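Local coordinates for protein potential RNA-dependent RNA polymerase (PDB 5I62) that probably acts as the RNA-directed RNA polymerase of a double-stranded RNA virus, serving both transcription and genome replication, at residues A[108-113]-A[335-340]; A[344-349]-A[363-368]. All blocks are in the same frame, centred on the assembly; numbering follows the deposited sequence.

Interaction 1 (A[108-113]-A[335-340]); sequences TKAISA and HRVLQH
The side chain of V337 meets A110 and I111 through one methyl group, CG1. This methyl lies anti to the backbone N (chi1 177°), which carries it toward the other helix. V337 CG1 is 3.9 Å from I111 CG1 and 4.0 Å from A110 CB. The A110 methyl also rests against the helix backbone, with A110 CB 3.7 Å from V337 O. The axes of the two segments approach to 8.2 Å at an angle of 120°. Segment 335-340 lies within helix 327-345. This is the long palm helix that follows the glycine-rich turn of polymerase motif B. Two alanines face it from 108-113, and their short side chains are consistent with the close approach of the axes. H340 ends the walk. A113 CB sits over one face of its imidazole, 3.8 Å from the centroid of the H340 ring and 19° off the normal. This is a CH-pi contact, displaced toward ND1 and CG. H340 NE2 is hydrogen-bonded to E117 OE1, which probably limits rotation of the ring; the same oxygen forms a salt bridge with R336 NE.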
loop_
_atom_site.group_PDB
_atom_site.type_symbol
_atom_site.label_atom_id
_atom_site.label_comp_id
_atom_site.label_asym_id
_atom_site.label_seq_id
_atom_site.Cartn_x
_atom_site.Cartn_y
_atom_site.Cartn_z
ATOM N N THR A 108 -17.570 13.734 17.381
ATOM C CA THR A 108 -16.754 13.539 18.575
ATOM C C THR A 108 -16.959 12.155 19.199
ATOM O O THR A 108 -16.014 11.567 19.746
ATOM C CB THR A 108 -17.087 14.656 19.574
ATOM O OG1 THR A 108 -16.538 15.887 19.085
ATOM C CG2 THR A 108 -16.532 14.368 20.945
ATOM N N LYS A 109 -18.186 11.619 19.124
ATOM C CA LYS A 109 -18.460 10.300 19.693
ATOM C C LYS A 109 -17.705 9.205 18.947
ATOM O O LYS A 109 -17.266 8.217 19.551
ATOM C CB LYS A 109 -19.962 10.006 19.676
ATOM C CG LYS A 109 -20.809 11.027 20.442
ATOM C CD LYS A 109 -22.209 10.477 20.786
ATOM C CE LYS A 109 -22.998 10.061 19.543
ATOM N NZ LYS A 109 -24.340 9.439 19.874
ATOM N N ALA A 110 -17.560 9.355 17.629
ATOM C CA ALA A 110 -16.806 8.365 16.861
ATOM C C ALA A 110 -15.317 8.396 17.210
ATOM O O ALA A 110 -14.657 7.346 17.246
ATOM C CB ALA A 110 -17.020 8.592 15.376
ATOM N N ILE A 111 -14.775 9.589 17.455
ATOM C CA ILE A 111 -13.379 9.715 17.861
ATOM C C ILE A 111 -13.163 9.059 19.222
ATOM O O ILE A 111 -12.169 8.355 19.436
ATOM C CB ILE A 111 -12.947 11.197 17.859
ATOM C CG1 ILE A 111 -12.978 11.770 16.435
ATOM C CG2 ILE A 111 -11.556 11.364 18.455
ATOM C CD1 ILE A 111 -12.862 13.285 16.384
ATOM N N SER A 112 -14.107 9.261 20.159
ATOM C CA SER A 112 -14.035 8.572 21.448
ATOM C C SER A 112 -14.122 7.059 21.283
ATOM O O SER A 112 -13.447 6.315 21.998
ATOM C CB SER A 112 -15.150 9.045 22.392
ATOM O OG SER A 112 -14.955 10.398 22.764
ATOM N N ALA A 113 -14.995 6.586 20.391
ATOM C CA ALA A 113 -15.101 5.148 20.156
ATOM C C ALA A 113 -13.772 4.576 19.663
ATOM O O ALA A 113 -13.322 3.518 20.123
ATOM C CB ALA A 113 -16.225 4.865 19.162
ATOM N N HIS A 335 -9.605 6.093 9.148
ATOM C CA HIS A 335 -10.592 5.198 8.540
ATOM C C HIS A 335 -11.407 4.470 9.611
ATOM O O HIS A 335 -12.630 4.300 9.474
ATOM C CB HIS A 335 -9.865 4.214 7.619
ATOM C CG HIS A 335 -10.745 3.483 6.657
ATOM N ND1 HIS A 335 -10.257 2.920 5.500
ATOM C CD2 HIS A 335 -12.067 3.188 6.691
ATOM C CE1 HIS A 335 -11.244 2.332 4.846
ATOM N NE2 HIS A 335 -12.352 2.477 5.550
ATOM N N ARG A 336 -10.755 4.068 10.707
ATOM C CA ARG A 336 -11.480 3.395 11.776
ATOM C C ARG A 336 -12.501 4.338 12.417
ATOM O O ARG A 336 -13.624 3.924 12.717
ATOM C CB ARG A 336 -10.513 2.834 12.814
ATOM C CG ARG A 336 -11.213 2.046 13.952
ATOM C CD ARG A 336 -12.026 0.863 13.413
ATOM N NE ARG A 336 -12.185 -0.193 14.418
ATOM C CZ ARG A 336 -12.580 -1.432 14.145
ATOM N NH1 ARG A 336 -12.876 -1.777 12.898
ATOM N NH2 ARG A 336 -12.660 -2.328 15.118
ATOM N N VAL A 337 -12.144 5.620 12.588
ATOM C CA VAL A 337 -13.115 6.620 13.051
ATOM C C VAL A 337 -14.308 6.708 12.101
ATOM O O VAL A 337 -15.467 6.795 12.535
ATOM C CB VAL A 337 -12.439 7.991 13.227
ATOM C CG1 VAL A 337 -13.473 9.044 13.650
ATOM C CG2 VAL A 337 -11.313 7.895 14.264
ATOM N N LEU A 338 -14.040 6.727 10.791
ATOM C CA LEU A 338 -15.114 6.771 9.802
ATOM C C LEU A 338 -16.094 5.611 9.992
ATOM O O LEU A 338 -17.315 5.784 9.892
ATOM C CB LEU A 338 -14.521 6.743 8.387
ATOM C CG LEU A 338 -13.814 7.984 7.841
ATOM C CD1 LEU A 338 -13.188 7.659 6.476
ATOM C CD2 LEU A 338 -14.795 9.151 7.721
ATOM N N GLN A 339 -15.567 4.411 10.248
ATOM C CA GLN A 339 -16.425 3.244 10.430
ATOM C C GLN A 339 -17.283 3.401 11.675
ATOM O O GLN A 339 -18.489 3.132 11.652
ATOM C CB GLN A 339 -15.568 1.969 10.501
ATOM C CG GLN A 339 -14.775 1.678 9.200
ATOM C CD GLN A 339 -14.110 0.307 9.216
ATOM O OE1 GLN A 339 -13.675 -0.168 10.257
ATOM N NE2 GLN A 339 -14.087 -0.355 8.063
ATOM N N HIS A 340 -16.678 3.834 12.783
ATOM C CA HIS A 340 -17.455 4.066 13.995
ATOM C C HIS A 340 -18.529 5.115 13.760
ATOM O O HIS A 340 -19.673 4.964 14.216
ATOM C CB HIS A 340 -16.546 4.516 15.138
ATOM C CG HIS A 340 -15.825 3.396 15.810
ATOM N ND1 HIS A 340 -16.485 2.399 16.495
ATOM C CD2 HIS A 340 -14.505 3.100 15.885
ATOM C CE1 HIS A 340 -15.598 1.541 16.976
ATOM N NE2 HIS A 340 -14.390 1.946 16.620
#

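Interaction 2 (A[344-349]-A[363-368]); sequences ISHHTT and LTYPGI
The backbones come closest at T349 and Y365, with T349 CA 6.4 Å from Y365 CA. T348 lies across from P366. The first segment starts in the last turn of helix 327-345 and continues as loop. H347 has positive phi and is the C-prime residue of a Schellman motif, in which H347 N bonds to I344 O and T348 N to A343 O. The chain then leaves the helix in an extended form through T348 and T349. In the second segment, Y365 to I368 form a type II beta turn closed by I368 N to Y365 O. G367 takes the positive-phi corner, and its N also bonds to D255.

The side chains of T348 and Y365 carry much of the contact. T348 CG2 approaches the tyrosine ring obliquely, 3.5 Å from Y365 CD1. Y365 CG lies between the backbone N and the carbonyl carbon (chi1 60°), which turns the ring back toward the helix end. I368 CB, from the same turn, lies over the centre of one ring face. T348 OG1 points at the proline instead, and is 3.3 Å from P366 CG. T349 takes part through its carbonyl: T349 O lies 3.5 Å from Y365 CB. Farther along the ring, the hydroxyl meets a histidine: Y365 OH is 3.6 Å from H346 CD2. H346 also touches D372 of helix 370-378, and Y365 touches V373 there. The contact thus joins the end of the motif B helix to the loop that follows the second strand of the GDD hairpin, polymerase motif C.

No hydrogen bond crosses between the segments. Across them, the nearest atoms to T348 OG1, T349 O and Y365 OH are carbons. The contact therefore rests mainly on dispersion between the T348 methyl, the proline ring and the tyrosine ring.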
loop_
_atom_site.group_PDB
_atom_site.type_symbol
_atom_site.label_atom_id
_atom_site.label_comp_id
_atom_site.label_asym_id
_atom_site.label_seq_id
_atom_site.Cartn_x
_atom_site.Cartn_y
_atom_site.Cartn_z
ATOM N N ILE A 344 -22.544 4.976 14.496
ATOM C CA ILE A 344 -23.066 5.905 15.489
ATOM C C ILE A 344 -24.080 6.851 14.860
ATOM O O ILE A 344 -25.112 7.169 15.464
ATOM C CB ILE A 344 -21.900 6.668 16.146
ATOM C CG1 ILE A 344 -21.058 5.722 17.008
ATOM C CG2 ILE A 344 -22.414 7.862 16.952
ATOM C CD1 ILE A 344 -19.691 6.303 17.402
ATOM N N SER A 345 -23.814 7.306 13.634
ATOM C CA SER A 345 -24.774 8.147 12.932
ATOM C C SER A 345 -26.097 7.430 12.685
ATOM O O SER A 345 -27.121 8.095 12.503
ATOM C CB SER A 345 -24.194 8.639 11.607
ATOM O OG SER A 345 -23.119 9.538 11.821
ATOM N N HIS A 346 -26.110 6.097 12.687
ATOM C CA HIS A 346 -27.349 5.347 12.526
ATOM C C HIS A 346 -27.777 4.671 13.823
ATOM O O HIS A 346 -28.454 3.640 13.807
ATOM C CB HIS A 346 -27.225 4.363 11.367
ATOM C CG HIS A 346 -27.130 5.046 10.037
ATOM N ND1 HIS A 346 -28.240 5.436 9.319
ATOM C CD2 HIS A 346 -26.058 5.475 9.327
ATOM C CE1 HIS A 346 -27.858 6.050 8.214
ATOM N NE2 HIS A 346 -26.538 6.083 8.191
ATOM N N HIS A 347 -27.382 5.266 14.949
ATOM C CA HIS A 347 -27.881 4.927 16.283
ATOM C C HIS A 347 -27.539 3.504 16.693
ATOM O O HIS A 347 -28.297 2.859 17.406
ATOM C CB HIS A 347 -29.392 5.186 16.385
ATOM C CG HIS A 347 -29.770 6.564 15.950
ATOM N ND1 HIS A 347 -30.198 6.851 14.673
ATOM C CD2 HIS A 347 -29.686 7.751 16.596
ATOM C CE1 HIS A 347 -30.403 8.152 14.562
ATOM N NE2 HIS A 347 -30.095 8.722 15.714
ATOM N N THR A 348 -26.377 3.010 16.283
ATOM C CA THR A 348 -25.956 1.679 16.682
ATOM C C THR A 348 -24.439 1.692 16.866
ATOM O O THR A 348 -23.813 2.752 16.984
ATOM C CB THR A 348 -26.466 0.624 15.678
ATOM O OG1 THR A 348 -26.177 -0.684 16.178
ATOM C CG2 THR A 348 -25.796 0.793 14.302
ATOM N N THR A 349 -23.846 0.502 16.900
ATOM C CA THR A 349 -22.451 0.296 17.262
ATOM C C THR A 349 -21.752 -0.487 16.158
ATOM O O THR A 349 -22.309 -1.442 15.617
ATOM C CB THR A 349 -22.346 -0.455 18.600
ATOM O OG1 THR A 349 -22.946 0.335 19.631
ATOM C CG2 THR A 349 -20.907 -0.733 18.974
ATOM N N LEU A 363 -16.906 -3.845 6.611
ATOM C CA LEU A 363 -17.554 -3.517 7.875
ATOM C C LEU A 363 -19.007 -3.968 7.888
ATOM O O LEU A 363 -19.627 -4.192 6.849
ATOM C CB LEU A 363 -17.469 -2.009 8.177
ATOM C CG LEU A 363 -18.439 -1.074 7.438
ATOM C CD1 LEU A 363 -18.559 0.258 8.175
ATOM C CD2 LEU A 363 -17.961 -0.817 6.007
ATOM N N THR A 364 -19.550 -4.061 9.095
ATOM C CA THR A 364 -20.976 -4.302 9.244
ATOM C C THR A 364 -21.446 -3.671 10.548
ATOM O O THR A 364 -20.664 -3.486 11.483
ATOM C CB THR A 364 -21.306 -5.809 9.190
ATOM O OG1 THR A 364 -22.725 -6.001 9.091
ATOM C CG2 THR A 364 -20.786 -6.516 10.430
ATOM N N TYR A 365 -22.717 -3.282 10.567
ATOM C CA TYR A 365 -23.415 -2.872 11.776
ATOM C C TYR A 365 -24.910 -2.985 11.509
ATOM O O TYR A 365 -25.323 -3.102 10.355
ATOM C CB TYR A 365 -23.018 -1.445 12.206
ATOM C CG TYR A 365 -23.318 -0.358 11.189
ATOM C CD1 TYR A 365 -24.607 0.164 11.035
ATOM C CD2 TYR A 365 -22.298 0.184 10.409
ATOM C CE1 TYR A 365 -24.868 1.168 10.111
ATOM C CE2 TYR A 365 -22.543 1.188 9.488
ATOM C CZ TYR A 365 -23.831 1.675 9.339
ATOM O OH TYR A 365 -24.074 2.671 8.418
ATOM N N PRO A 366 -25.736 -2.988 12.546
ATOM C CA PRO A 366 -27.188 -3.177 12.334
ATOM C C PRO A 366 -27.800 -2.174 11.368
ATOM O O PRO A 366 -27.715 -0.965 11.593
ATOM C CB PRO A 366 -27.767 -3.016 13.745
ATOM C CG PRO A 366 -26.675 -3.588 14.615
ATOM C CD PRO A 366 -25.380 -3.096 13.975
ATOM N N GLY A 367 -28.405 -2.666 10.285
ATOM C CA GLY A 367 -29.044 -1.797 9.312
ATOM C C GLY A 367 -28.110 -1.111 8.334
ATOM O O GLY A 367 -28.550 -0.212 7.614
ATOM N N ILE A 368 -26.835 -1.511 8.280
ATOM C CA ILE A 368 -25.887 -0.864 7.373
ATOM C C ILE A 368 -26.322 -1.019 5.919
ATOM O O ILE A 368 -26.851 -2.059 5.515
ATOM C CB ILE A 368 -24.473 -1.440 7.578
ATOM C CG1 ILE A 368 -23.449 -0.718 6.702
ATOM C CG2 ILE A 368 -24.429 -2.941 7.254
ATOM C CD1 ILE A 368 -22.035 -1.194 7.015
#

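Going from the N terminus, helix 108-116 comes first. Interaction 1 closes a long loop of 221 residues between it and helix 327-345. Interaction 2 then closes a short loop of 13 residues, from the end of that same helix to the segment after strand 360-363. This loop contains the GDD hairpin. The two loops follow in series and neither nest nor cross. The centres of interactions 1 and 2 are about 12 Å apart. I344, in the first segment of interaction 2, packs on helix 108-116: I344 CD1 is 3.6 Å from A110 CA, and I344 CG2 is 3.4 Å from K109 CE. Q339 also packs on L363. Helix 327-345 thus ties helix 108-116 to the antiparallel palm sheet.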